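Local coordinates for protein importin subunit beta-1 (Saccharomyces cerevisiae, PDB 5OWU) that carries proteins into the nucleus in association with importin alpha, the subunit that binds the classical nuclear localization signal of cargo, at residues A269-T274 with E288-I293; P327-L332 with G352-L357; E231-E236 with A243-L248; F317-I322 with G363-E368; P278-A283 with W345-S350. One frame throughout, in Å; residues are numbered along the deposited sequence. Where two conformers were deposited one is given.

Contact 1 of 5, residues A269-T274 with E288-I293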
# COMPACT_ATOMS: atom_id res chain seq x y z
N ALA A 269 -4.78 -14.10 29.24
CA ALA A 269 -4.70 -13.46 30.55
C ALA A 269 -3.60 -12.40 30.59
O ALA A 269 -3.82 -11.28 31.05
CB ALA A 269 -4.46 -14.52 31.63
N LEU A 270 -2.41 -12.73 30.09
CA LEU A 270 -1.27 -11.81 30.16
C LEU A 270 -1.57 -10.50 29.43
O LEU A 270 -1.41 -9.40 29.99
CB LEU A 270 -0.02 -12.47 29.58
CG LEU A 270 0.56 -13.70 30.29
CD1 LEU A 270 1.75 -14.24 29.52
CD2 LEU A 270 0.96 -13.38 31.72
N THR A 271 -1.99 -10.60 28.17
CA THR A 271 -2.18 -9.39 27.37
C THR A 271 -3.35 -8.57 27.90
O THR A 271 -3.29 -7.33 27.92
CB THR A 271 -2.38 -9.74 25.90
OG1 THR A 271 -3.59 -10.49 25.72
CG2 THR A 271 -1.20 -10.55 25.38
N ILE A 272 -4.41 -9.24 28.35
CA ILE A 272 -5.52 -8.50 28.94
C ILE A 272 -5.06 -7.76 30.19
O ILE A 272 -5.45 -6.61 30.43
CB ILE A 272 -6.70 -9.45 29.26
CG1 ILE A 272 -7.36 -9.88 27.94
CG2 ILE A 272 -7.71 -8.77 30.18
CD1 ILE A 272 -8.52 -10.83 28.10
N ALA A 273 -4.21 -8.40 30.99
CA ALA A 273 -3.72 -7.77 32.21
C ALA A 273 -2.92 -6.52 31.88
O ALA A 273 -3.18 -5.44 32.45
CB ALA A 273 -2.87 -8.76 33.00
N THR A 274 -1.96 -6.63 30.96
CA THR A 274 -1.11 -5.48 30.68
C THR A 274 -1.81 -4.39 29.86
O THR A 274 -1.29 -3.27 29.78
CB THR A 274 0.16 -5.93 29.96
OG1 THR A 274 -0.16 -6.88 28.95
CG2 THR A 274 1.13 -6.55 30.97
N GLU A 288 -1.73 -3.62 20.06
CA GLU A 288 -1.28 -4.09 18.75
C GLU A 288 -1.45 -5.60 18.63
O GLU A 288 -1.79 -6.11 17.56
CB GLU A 288 0.18 -3.70 18.51
CG GLU A 288 0.76 -4.26 17.21
CD GLU A 288 -0.02 -3.82 15.97
OE1 GLU A 288 -0.69 -2.77 16.03
OE2 GLU A 288 0.05 -4.54 14.95
N PHE A 289 -1.20 -6.33 19.72
CA PHE A 289 -1.43 -7.77 19.69
C PHE A 289 -2.88 -8.11 19.34
O PHE A 289 -3.16 -8.97 18.48
CB PHE A 289 -1.04 -8.38 21.03
CG PHE A 289 -1.15 -9.87 21.06
CD1 PHE A 289 -0.30 -10.64 20.29
CD2 PHE A 289 -2.09 -10.51 21.85
CE1 PHE A 289 -0.38 -12.01 20.30
CE2 PHE A 289 -2.17 -11.89 21.86
CZ PHE A 289 -1.31 -12.64 21.08
N TRP A 290 -3.83 -7.44 20.00
CA TRP A 290 -5.22 -7.80 19.73
C TRP A 290 -5.67 -7.30 18.36
O TRP A 290 -6.49 -7.97 17.71
CB TRP A 290 -6.11 -7.28 20.86
CG TRP A 290 -6.05 -8.23 22.01
CD1 TRP A 290 -5.28 -8.13 23.13
CD2 TRP A 290 -6.77 -9.46 22.13
NE1 TRP A 290 -5.47 -9.22 23.94
CE2 TRP A 290 -6.39 -10.05 23.35
CE3 TRP A 290 -7.70 -10.12 21.33
CZ2 TRP A 290 -6.91 -11.26 23.79
CZ3 TRP A 290 -8.22 -11.33 21.76
CH2 TRP A 290 -7.82 -11.88 22.98
N SER A 291 -5.11 -6.19 17.88
CA SER A 291 -5.39 -5.78 16.51
C SER A 291 -4.88 -6.82 15.51
O SER A 291 -5.56 -7.10 14.52
CB SER A 291 -4.76 -4.41 16.22
OG SER A 291 -5.46 -3.38 16.91
N THR A 292 -3.71 -7.39 15.77
CA THR A 292 -3.21 -8.45 14.88
C THR A 292 -4.18 -9.62 14.85
O THR A 292 -4.53 -10.13 13.78
CB THR A 292 -1.82 -8.91 15.33
OG1 THR A 292 -0.91 -7.81 15.29
CG2 THR A 292 -1.30 -9.99 14.42
N ILE A 293 -4.65 -10.06 16.03
CA ILE A 293 -5.64 -11.13 16.07
C ILE A 293 -6.85 -10.78 15.21
O ILE A 293 -7.29 -11.58 14.36
CB ILE A 293 -6.07 -11.42 17.52
CG1 ILE A 293 -4.90 -12.06 18.28
CG2 ILE A 293 -7.28 -12.33 17.55
CD1 ILE A 293 -5.17 -12.26 19.77

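Contact 2 of 5, residues P327-L332 with G352-L357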
# COMPACT_ATOMS: atom_id res chain seq x y z
N PRO A 327 -13.57 -3.54 27.50
CA PRO A 327 -13.56 -2.50 28.54
C PRO A 327 -12.19 -1.86 28.73
O PRO A 327 -12.10 -0.64 28.96
CB PRO A 327 -14.03 -3.25 29.79
CG PRO A 327 -14.87 -4.37 29.25
CD PRO A 327 -14.23 -4.78 27.96
N ASN A 328 -11.12 -2.64 28.62
CA ASN A 328 -9.78 -2.07 28.75
C ASN A 328 -9.42 -1.15 27.58
O ASN A 328 -8.83 -0.08 27.79
CB ASN A 328 -8.76 -3.20 28.90
CG ASN A 328 -8.98 -4.02 30.16
OD1 ASN A 328 -9.58 -3.54 31.13
ND2 ASN A 328 -8.51 -5.26 30.16
N LEU A 329 -9.78 -1.54 26.35
CA LEU A 329 -9.59 -0.64 25.20
C LEU A 329 -10.31 0.68 25.43
O LEU A 329 -9.72 1.78 25.31
CB LEU A 329 -10.12 -1.30 23.93
CG LEU A 329 -9.36 -2.43 23.24
CD1 LEU A 329 -10.19 -2.95 22.07
CD2 LEU A 329 -8.01 -1.94 22.75
N LEU A 330 -11.61 0.59 25.74
CA LEU A 330 -12.40 1.78 25.99
C LEU A 330 -11.70 2.67 27.01
O LEU A 330 -11.58 3.89 26.81
CB LEU A 330 -13.80 1.38 26.46
CG LEU A 330 -14.63 0.69 25.37
CD1 LEU A 330 -15.86 0.01 25.95
CD2 LEU A 330 -15.03 1.70 24.30
N ASN A 331 -11.21 2.08 28.10
CA ASN A 331 -10.48 2.86 29.09
C ASN A 331 -9.26 3.54 28.48
O ASN A 331 -8.89 4.65 28.88
CB ASN A 331 -10.06 1.98 30.26
CG ASN A 331 -9.23 2.74 31.29
OD1 ASN A 331 -9.75 3.61 31.99
ND2 ASN A 331 -7.94 2.42 31.37
N LEU A 332 -8.60 2.90 27.51
CA LEU A 332 -7.45 3.53 26.88
C LEU A 332 -7.84 4.74 26.05
O LEU A 332 -6.98 5.59 25.79
CB LEU A 332 -6.70 2.52 26.00
CG LEU A 332 -5.99 1.38 26.73
CD1 LEU A 332 -5.41 0.40 25.71
CD2 LEU A 332 -4.90 1.90 27.66
N GLY A 352 -8.52 3.08 19.53
CA GLY A 352 -9.64 3.32 18.64
C GLY A 352 -9.60 2.44 17.40
O GLY A 352 -10.62 1.84 17.02
N ALA A 353 -8.44 2.35 16.76
CA ALA A 353 -8.34 1.48 15.59
C ALA A 353 -8.64 0.04 15.96
O ALA A 353 -9.33 -0.69 15.21
CB ALA A 353 -6.94 1.61 14.96
N CYS A 354 -8.14 -0.41 17.11
CA CYS A 354 -8.40 -1.77 17.56
C CYS A 354 -9.89 -1.98 17.77
O CYS A 354 -10.46 -2.99 17.33
CB CYS A 354 -7.61 -2.05 18.84
SG CYS A 354 -7.71 -3.76 19.36
N LEU A 355 -10.54 -1.04 18.45
CA LEU A 355 -11.98 -1.14 18.66
C LEU A 355 -12.73 -1.29 17.34
O LEU A 355 -13.67 -2.09 17.24
CB LEU A 355 -12.47 0.09 19.42
CG LEU A 355 -13.95 0.14 19.80
CD1 LEU A 355 -14.32 -1.05 20.69
CD2 LEU A 355 -14.25 1.46 20.50
N GLN A 356 -12.31 -0.54 16.32
CA GLN A 356 -12.98 -0.68 15.02
C GLN A 356 -12.75 -2.06 14.43
O GLN A 356 -13.66 -2.63 13.81
CB GLN A 356 -12.50 0.41 14.07
CG GLN A 356 -12.81 1.80 14.59
CD GLN A 356 -12.29 2.91 13.70
OE1 GLN A 356 -12.14 2.72 12.49
NE2 GLN A 356 -12.00 4.07 14.29
N LEU A 357 -11.55 -2.63 14.60
CA LEU A 357 -11.32 -4.00 14.15
C LEU A 357 -12.22 -4.99 14.88
O LEU A 357 -12.77 -5.92 14.28
CB LEU A 357 -9.85 -4.37 14.34
CG LEU A 357 -8.86 -3.64 13.43
CD1 LEU A 357 -7.42 -3.93 13.84
CD2 LEU A 357 -9.07 -4.04 11.98

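Contact 3 of 5, residues E231-E236 with A243-L248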
# COMPACT_ATOMS: atom_id res chain seq x y z
N GLU A 231 7.95 -15.31 28.12
CA GLU A 231 8.88 -14.92 29.16
C GLU A 231 9.43 -13.54 28.84
O GLU A 231 9.46 -12.66 29.71
CB GLU A 231 10.01 -15.95 29.29
CG GLU A 231 10.89 -15.78 30.52
CD GLU A 231 11.61 -14.44 30.56
OE1 GLU A 231 11.51 -13.73 31.58
OE2 GLU A 231 12.26 -14.09 29.55
N ALA A 232 9.83 -13.32 27.59
CA ALA A 232 10.40 -12.03 27.22
C ALA A 232 9.37 -10.91 27.29
O ALA A 232 9.71 -9.78 27.64
CB ALA A 232 11.02 -12.09 25.83
N THR A 233 8.10 -11.19 26.96
CA THR A 233 7.09 -10.14 27.06
C THR A 233 6.86 -9.73 28.50
O THR A 233 6.37 -8.62 28.74
CB THR A 233 5.75 -10.58 26.47
OG1 THR A 233 5.20 -11.63 27.27
CG2 THR A 233 5.90 -11.02 25.03
N GLN A 234 7.17 -10.59 29.47
CA GLN A 234 7.05 -10.21 30.87
C GLN A 234 8.36 -9.67 31.46
O GLN A 234 8.43 -9.46 32.67
CB GLN A 234 6.57 -11.41 31.70
CG GLN A 234 5.34 -12.10 31.11
CD GLN A 234 4.17 -11.16 30.94
OE1 GLN A 234 3.63 -10.64 31.92
NE2 GLN A 234 3.76 -10.92 29.69
N ALA A 235 9.38 -9.41 30.64
CA ALA A 235 10.64 -8.91 31.15
C ALA A 235 10.48 -7.49 31.71
O ALA A 235 9.56 -6.75 31.36
CB ALA A 235 11.71 -8.91 30.06
N GLU A 236 11.42 -7.12 32.59
CA GLU A 236 11.32 -5.82 33.26
C GLU A 236 11.62 -4.68 32.30
O GLU A 236 10.99 -3.61 32.38
CB GLU A 236 12.27 -5.77 34.46
CG GLU A 236 11.95 -6.77 35.56
CD GLU A 236 10.55 -6.59 36.14
OE1 GLU A 236 9.79 -7.58 36.17
OE2 GLU A 236 10.21 -5.46 36.55
N ALA A 243 10.20 -5.58 21.84
CA ALA A 243 10.70 -6.54 20.86
C ALA A 243 9.94 -7.87 20.94
O ALA A 243 9.56 -8.44 19.91
CB ALA A 243 12.20 -6.76 21.08
N ALA A 244 9.71 -8.36 22.16
CA ALA A 244 9.03 -9.63 22.32
C ALA A 244 7.61 -9.57 21.78
O ALA A 244 7.13 -10.53 21.16
CB ALA A 244 9.04 -10.05 23.79
N PHE A 245 6.92 -8.45 21.99
CA PHE A 245 5.57 -8.29 21.45
C PHE A 245 5.58 -8.17 19.93
O PHE A 245 4.67 -8.67 19.27
CB PHE A 245 4.88 -7.08 22.08
CG PHE A 245 4.01 -7.43 23.26
CD1 PHE A 245 2.77 -8.00 23.06
CD2 PHE A 245 4.44 -7.19 24.56
CE1 PHE A 245 1.96 -8.34 24.14
CE2 PHE A 245 3.64 -7.52 25.64
CZ PHE A 245 2.40 -8.09 25.43
N GLY A 246 6.60 -7.54 19.35
CA GLY A 246 6.76 -7.61 17.90
C GLY A 246 6.82 -9.05 17.42
O GLY A 246 6.15 -9.43 16.45
N CYS A 247 7.63 -9.86 18.11
CA CYS A 247 7.69 -11.29 17.80
C CYS A 247 6.33 -11.95 17.90
O CYS A 247 5.91 -12.69 17.01
CB CYS A 247 8.66 -11.99 18.74
SG CYS A 247 10.32 -11.90 18.24
N LEU A 248 5.64 -11.72 19.02
CA LEU A 248 4.35 -12.36 19.23
C LEU A 248 3.38 -12.01 18.12
O LEU A 248 2.66 -12.87 17.61
CB LEU A 248 3.76 -11.97 20.58
CG LEU A 248 3.94 -12.91 21.77
CD1 LEU A 248 3.16 -12.36 22.95
CD2 LEU A 248 3.50 -14.34 21.46

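Contact 4 of 5, residues F317-I322 with G363-E368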
# COMPACT_ATOMS: atom_id res chain seq x y z
N PHE A 317 -10.86 -15.91 18.63
CA PHE A 317 -10.23 -15.35 19.83
C PHE A 317 -10.89 -14.04 20.24
O PHE A 317 -11.20 -13.83 21.42
CB PHE A 317 -8.74 -15.11 19.57
CG PHE A 317 -7.93 -16.37 19.39
CD1 PHE A 317 -8.07 -17.44 20.26
CD2 PHE A 317 -7.01 -16.47 18.36
CE1 PHE A 317 -7.32 -18.59 20.10
CE2 PHE A 317 -6.25 -17.62 18.19
CZ PHE A 317 -6.41 -18.68 19.06
N ALA A 318 -11.08 -13.13 19.28
CA ALA A 318 -11.62 -11.82 19.60
C ALA A 318 -13.05 -11.93 20.10
O ALA A 318 -13.40 -11.38 21.15
CB ALA A 318 -11.55 -10.91 18.36
N LEU A 319 -13.89 -12.67 19.37
CA LEU A 319 -15.29 -12.81 19.75
C LEU A 319 -15.42 -13.29 21.20
O LEU A 319 -16.13 -12.68 22.00
CB LEU A 319 -15.99 -13.78 18.80
CG LEU A 319 -17.50 -13.95 18.98
CD1 LEU A 319 -18.21 -12.66 18.65
CD2 LEU A 319 -18.03 -15.08 18.12
N SER A 320 -14.71 -14.36 21.54
CA SER A 320 -14.81 -14.94 22.88
C SER A 320 -14.32 -13.98 23.96
O SER A 320 -14.77 -14.06 25.10
CB SER A 320 -14.00 -16.23 22.95
OG SER A 320 -14.40 -17.15 21.95
N SER A 321 -13.38 -13.10 23.63
CA SER A 321 -12.70 -12.27 24.62
C SER A 321 -13.29 -10.88 24.76
O SER A 321 -12.81 -10.10 25.59
CB SER A 321 -11.22 -12.14 24.24
OG SER A 321 -10.64 -13.40 23.99
N ILE A 322 -14.32 -10.54 23.98
CA ILE A 322 -14.85 -9.17 23.97
C ILE A 322 -15.17 -8.70 25.37
O ILE A 322 -14.81 -7.58 25.77
CB ILE A 322 -16.10 -9.09 23.07
CG1 ILE A 322 -15.69 -9.17 21.60
CG2 ILE A 322 -16.87 -7.80 23.31
CD1 ILE A 322 -16.85 -9.31 20.66
N GLY A 363 -19.17 -7.83 14.95
CA GLY A 363 -20.54 -7.40 14.74
C GLY A 363 -21.25 -7.04 16.03
O GLY A 363 -20.71 -6.35 16.90
N ASN A 364 -22.49 -7.52 16.16
CA ASN A 364 -23.35 -7.16 17.29
C ASN A 364 -22.71 -7.47 18.65
O ASN A 364 -23.11 -6.87 19.65
CB ASN A 364 -24.69 -7.90 17.19
CG ASN A 364 -25.53 -7.43 16.01
OD1 ASN A 364 -25.24 -6.41 15.39
ND2 ASN A 364 -26.59 -8.18 15.70
N HIS A 365 -21.75 -8.38 18.72
CA HIS A 365 -21.17 -8.69 20.03
C HIS A 365 -20.42 -7.51 20.63
O HIS A 365 -20.16 -7.52 21.84
CB HIS A 365 -20.24 -9.90 19.93
CG HIS A 365 -20.95 -11.20 19.78
ND1 HIS A 365 -21.46 -11.65 18.58
CD2 HIS A 365 -21.23 -12.17 20.69
CE1 HIS A 365 -22.03 -12.83 18.76
NE2 HIS A 365 -21.90 -13.17 20.03
N ILE A 366 -20.07 -6.49 19.83
CA ILE A 366 -19.34 -5.34 20.38
C ILE A 366 -20.26 -4.36 21.09
O ILE A 366 -19.78 -3.52 21.86
CB ILE A 366 -18.56 -4.62 19.27
CG1 ILE A 366 -17.48 -3.71 19.84
CG2 ILE A 366 -19.48 -3.76 18.38
CD1 ILE A 366 -16.38 -4.42 20.56
N LEU A 367 -21.58 -4.45 20.87
CA LEU A 367 -22.48 -3.35 21.20
C LEU A 367 -22.57 -3.11 22.71
O LEU A 367 -22.45 -1.97 23.17
CB LEU A 367 -23.87 -3.64 20.62
CG LEU A 367 -24.02 -3.67 19.09
CD1 LEU A 367 -25.32 -4.34 18.67
CD2 LEU A 367 -23.96 -2.28 18.53
N GLU A 368 -22.80 -4.16 23.50
CA GLU A 368 -23.14 -3.97 24.91
C GLU A 368 -22.06 -3.21 25.68
O GLU A 368 -22.37 -2.18 26.30
CB GLU A 368 -23.46 -5.33 25.54
CG GLU A 368 -24.01 -5.25 26.97
CD GLU A 368 -22.94 -5.00 28.02
OE1 GLU A 368 -23.19 -4.22 28.96
OE2 GLU A 368 -21.84 -5.59 27.90

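Contact 5 of 5, residues P278-A283 with W345-S350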
# COMPACT_ATOMS: atom_id res chain seq x y z
N PRO A 278 -0.54 1.60 33.37
CA PRO A 278 -0.49 3.06 33.26
C PRO A 278 0.58 3.56 32.30
O PRO A 278 0.61 4.77 32.01
CB PRO A 278 -0.22 3.52 34.70
CG PRO A 278 0.44 2.37 35.35
CD PRO A 278 -0.13 1.14 34.71
N ASN A 279 1.45 2.69 31.80
CA ASN A 279 2.46 3.06 30.82
C ASN A 279 1.86 2.92 29.42
O ASN A 279 1.45 1.82 29.03
CB ASN A 279 3.70 2.18 30.96
CG ASN A 279 4.81 2.59 30.03
OD1 ASN A 279 4.68 2.50 28.81
ND2 ASN A 279 5.93 3.04 30.60
N ASP A 280 1.83 4.03 28.67
CA ASP A 280 1.15 4.03 27.38
C ASP A 280 1.84 3.10 26.38
O ASP A 280 1.17 2.52 25.52
CB ASP A 280 1.08 5.45 26.81
CG ASP A 280 0.22 6.38 27.64
OD1 ASP A 280 -0.55 5.89 28.49
OD2 ASP A 280 0.30 7.60 27.42
N LYS A 281 3.16 2.95 26.47
CA LYS A 281 3.87 2.09 25.53
C LYS A 281 3.52 0.62 25.75
O LYS A 281 3.26 -0.12 24.79
CB LYS A 281 5.38 2.32 25.67
CG LYS A 281 6.29 1.34 24.90
CD LYS A 281 6.55 1.79 23.48
CE LYS A 281 7.63 0.94 22.83
NZ LYS A 281 8.97 1.16 23.46
N VAL A 282 3.52 0.17 27.00
CA VAL A 282 3.16 -1.21 27.32
C VAL A 282 1.74 -1.51 26.82
O VAL A 282 1.50 -2.45 26.04
CB VAL A 282 3.29 -1.46 28.83
CG1 VAL A 282 2.94 -2.90 29.18
CG2 VAL A 282 4.70 -1.10 29.32
N ALA A 283 0.79 -0.70 27.29
CA ALA A 283 -0.59 -0.86 26.86
C ALA A 283 -0.68 -0.91 25.34
O ALA A 283 -1.36 -1.77 24.78
CB ALA A 283 -1.46 0.27 27.42
N TRP A 345 0.67 10.48 17.16
CA TRP A 345 0.03 9.22 17.48
C TRP A 345 0.28 8.82 18.93
O TRP A 345 1.31 9.16 19.52
CB TRP A 345 0.53 8.13 16.53
CG TRP A 345 -0.25 6.86 16.60
CD1 TRP A 345 0.05 5.76 17.35
CD2 TRP A 345 -1.45 6.55 15.89
NE1 TRP A 345 -0.90 4.78 17.15
CE2 TRP A 345 -1.83 5.25 16.26
CE3 TRP A 345 -2.24 7.25 14.97
CZ2 TRP A 345 -2.97 4.63 15.74
CZ3 TRP A 345 -3.37 6.64 14.46
CH2 TRP A 345 -3.73 5.34 14.86
N ASN A 346 -0.68 8.10 19.51
CA ASN A 346 -0.57 7.65 20.89
C ASN A 346 -1.40 6.38 21.07
O ASN A 346 -2.00 5.87 20.12
CB ASN A 346 -1.01 8.75 21.86
CG ASN A 346 -2.51 8.83 21.99
OD1 ASN A 346 -3.05 8.72 23.10
ND2 ASN A 346 -3.20 8.99 20.87
N VAL A 347 -1.44 5.89 22.31
CA VAL A 347 -2.17 4.65 22.61
C VAL A 347 -3.67 4.84 22.40
O VAL A 347 -4.37 3.88 22.07
CB VAL A 347 -1.85 4.18 24.04
CG1 VAL A 347 -2.30 5.22 25.07
CG2 VAL A 347 -2.51 2.83 24.32
N SER A 348 -4.19 6.05 22.61
CA SER A 348 -5.63 6.24 22.46
C SER A 348 -6.06 6.02 21.01
O SER A 348 -7.11 5.42 20.75
CB SER A 348 -6.03 7.64 22.94
OG SER A 348 -5.64 8.63 22.00
N MET A 349 -5.24 6.46 20.05
CA MET A 349 -5.55 6.24 18.65
C MET A 349 -5.43 4.76 18.28
O MET A 349 -6.27 4.23 17.53
CB MET A 349 -4.63 7.09 17.77
CG MET A 349 -4.85 8.59 17.96
SD MET A 349 -3.68 9.61 17.02
CE MET A 349 -4.21 11.25 17.49
N SER A 350 -4.41 4.07 18.80
CA SER A 350 -4.29 2.64 18.56
C SER A 350 -5.49 1.88 19.12
O SER A 350 -5.99 0.93 18.50
CB SER A 350 -3.00 2.10 19.17
OG SER A 350 -1.88 2.85 18.72

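Contact 1 of 5, residues A269-T274 with E288-I293
Thr271 sends its two branches to two different aromatic rings, the hydroxyl to Trp290 and the methyl to Phe289, and in doing so joins the paired helices of HEAT repeat 7, 260-274 and 280-306. The axes of the two short segments stay 11.0 Å apart, and the indole and the threonine bridge that distance. Trp290 reaches over edge first: its NE1 donates to Thr271 OG1 at 2.9 Å, with an N-H...O angle of 142°, and the oxygen sits somewhat out of the ring plane. The same hydroxyl, placed between the backbone N and the carbonyl carbon (chi1 65°), turns back along its own helix and donates to Leu267 O. It thus acts as acceptor and donor at once, which satisfies a buried indole N-H and fixes the rotation of the threonine. With OG1 so placed, CG2 is directed to Phe289 and meets CD2 obliquely at 3.6 Å. Phe289 and Trp290 also pack on each other, since Phe289 CD2 lies over one face of the indole near its rim, and Ile293 CD1 covers the same face. Beyond the pair of helices, Trp290 rests on Cys354 and Phe358 of helix 347-362, so the tryptophan also packs against the next repeat. Further along the indole the packing is looser, Ile272 CG1 standing 4.4 Å from Trp290 CZ2.

Contact 2 of 5, residues P327-L332 with G352-L357
The two segments run antiparallel at 146° between their directions, with axes 9.6 Å apart at closest approach, and the backbones come nearest where Leu329 CA and Leu355 CA are separated by 7.0 Å. Leu329 meets Cys354 with both arms of its fork: CD1 lies 3.8 Å from Cys354 SG, while CD2 lies 3.9 Å from the same sulfur and touches Cys354 CB as well. CD1 also reaches the backbone at Leu355 N, 4.1 Å away. A turn of helix 317-332 thus fits closely against helix 347-362, the two helices that form HEAT repeat 8. The first of them is kinked at Pro327 and Asn328, where the bonds to the preceding turn are missing, and a bent first helix containing a proline is a familiar feature of HEAT repeats. Leu330 makes a second contact beside the first, its CD2 meeting Leu355 CD2 at 3.9 Å. Leu355 holds CG anti to its backbone N (chi1 -177°), which carries that methyl towards Leu330 as the two side chains pass at a slant. Both leucines also touch Ala392 of helix 383-395, whereas Cys354 packs on Val287 and Ser291 of helix 280-306.

Contact 3 of 5, residues E231-E236 with A243-L248
At the end of the first helix of HEAT repeat 6, the last turn of 219-233 settles against 238-255, with Ala232 and Thr233 meeting Ala244, Phe245 and Leu248. The backbones come close, Thr233 CA lying 5.1 Å from Ala244 CA, and small side chains make that possible. Ala232 CB and Ala244 CB stand 3.5 Å apart, tighter than ordinary van der Waals contact. A chi1 of 67° sets Thr233 CG2 anti to the carbonyl carbon and sends it among three partners: Ala244 CB at 3.5 Å, Leu248 CD1 at 3.7 Å and one face of the Phe245 ring, in a CH-pi contact 4.3 Å from the centroid and 17° off the normal. This close fit near the turn belongs to the helical hairpin from which HEAT superhelices are stacked, and Phe245 and Leu248 continue it onto Thr271 and Leu267 of the next repeat. The same torsion leaves Thr233 OG1 for its own chain, donating to Cys230 O and receiving Gln234 NE2 at 2.9 Å in a nearly straight bond in the amide plane. Replacing Thr233 by a glycine would probably leave the Phe245 face without its methyl cover, open a gap beside Leu248 and free the Gln234 amide to turn.

Contact 4 of 5, residues F317-I322 with G363-E368
Leu319 CD1 presses onto one face of the His365 ring, 3.3 Å from CG, and this is the tightest meeting between the two segments. This is a CH-pi contact: the methyl lies 3.5 Å from the ring centroid and 19° off its normal, displaced somewhat towards the rim. CG anti to the backbone N (chi1 -174°) extends the leucine towards the ring. Close by, Ile322 comes from across at about a right angle and sets CD1 against His365 CB at 3.5 Å, while its CG2 lies 3.6 Å from His365 O. The histidine is itself exposed, so this snug packing stands on the solvent side. Inward the two segments meet more loosely, Ile322 CG2 and Ile366 CD1 being 4.4 Å apart. Both isoleucines are nevertheless buried: Ile322 packs on Phe358 and Cys362 of helix 347-362, and Ile366 on Ile396 and Pro400. Gly363, with positive phi, ends helix 347-362 and turns the chain into the short 3-10 segment that presents His365. Apolar packing of this kind, from the first helix of HEAT 8 to the turn leading into HEAT 9, is consistent with the way successive HEAT repeats stack into a continuous solenoid.

Contact 5 of 5, residues P278-A283 with W345-S350
Val347 supplies the apolar part of this contact, dividing its atoms between Asp280 and Ala283. Its CG1 lies 3.8 Å from Asp280 CG and brushes Asp280 CB too, so the methyl packs on the root of the carboxylate. The other methyl, CG2, faces Ala283 CB at 4.2 Å, and Val347 CB stands 3.8 Å from the backbone Asp280 O. This two-way spread follows from the first torsion of the valine (chi1 62°), which puts CG1 between the backbone N and the carbonyl carbon and CG2 anti to the N. An alanine here is likely to open a gap beside Ala283 and leave the carboxylate end of Asp280 without the methyl packed against it. The residues lie on the opening turns of helices 280-306 and 347-362, the second helices of HEAT repeats 7 and 8, and Leu332 from the helix between them in sequence touches both Ala283 and Val347. Charge enters through Asp280, whose OD1 forms a salt bridge with Arg335; Arg335 also packs on Val347. Hydrogen bonds within each segment shape the helix starts. Asn279, the N-cap of helix 280-306, accepts at OD1 from Val282 N at 3.2 Å and, weakly, from Lys281 N. In the other segment Trp345 folds back and its NE1 donates to Ser350 OG at 2.7 Å, while Met349 CB lies over one face of the indole.

Overall arrangement
From the N terminus, contact 3 closes first, a short hairpin loop within HEAT 6, and contact 1 follows in series to pair the two helices of HEAT 7. Before contact 1 is complete, the first segment of contact 5 has begun; its partner comes only in HEAT 8, so contacts 1 and 5 cross. Contact 5 likewise crosses contacts 2 and 4. Contact 2, which pairs the helices of HEAT 8, is enclosed within the longer loop of contact 4, which leads on to HEAT 9. Contacts 1, 2 and 3 thus build individual repeats, whereas contacts 4 and 5 join neighbouring ones. Contact 1 touches all four others; its centre lies about 11 Å from that of contact 2.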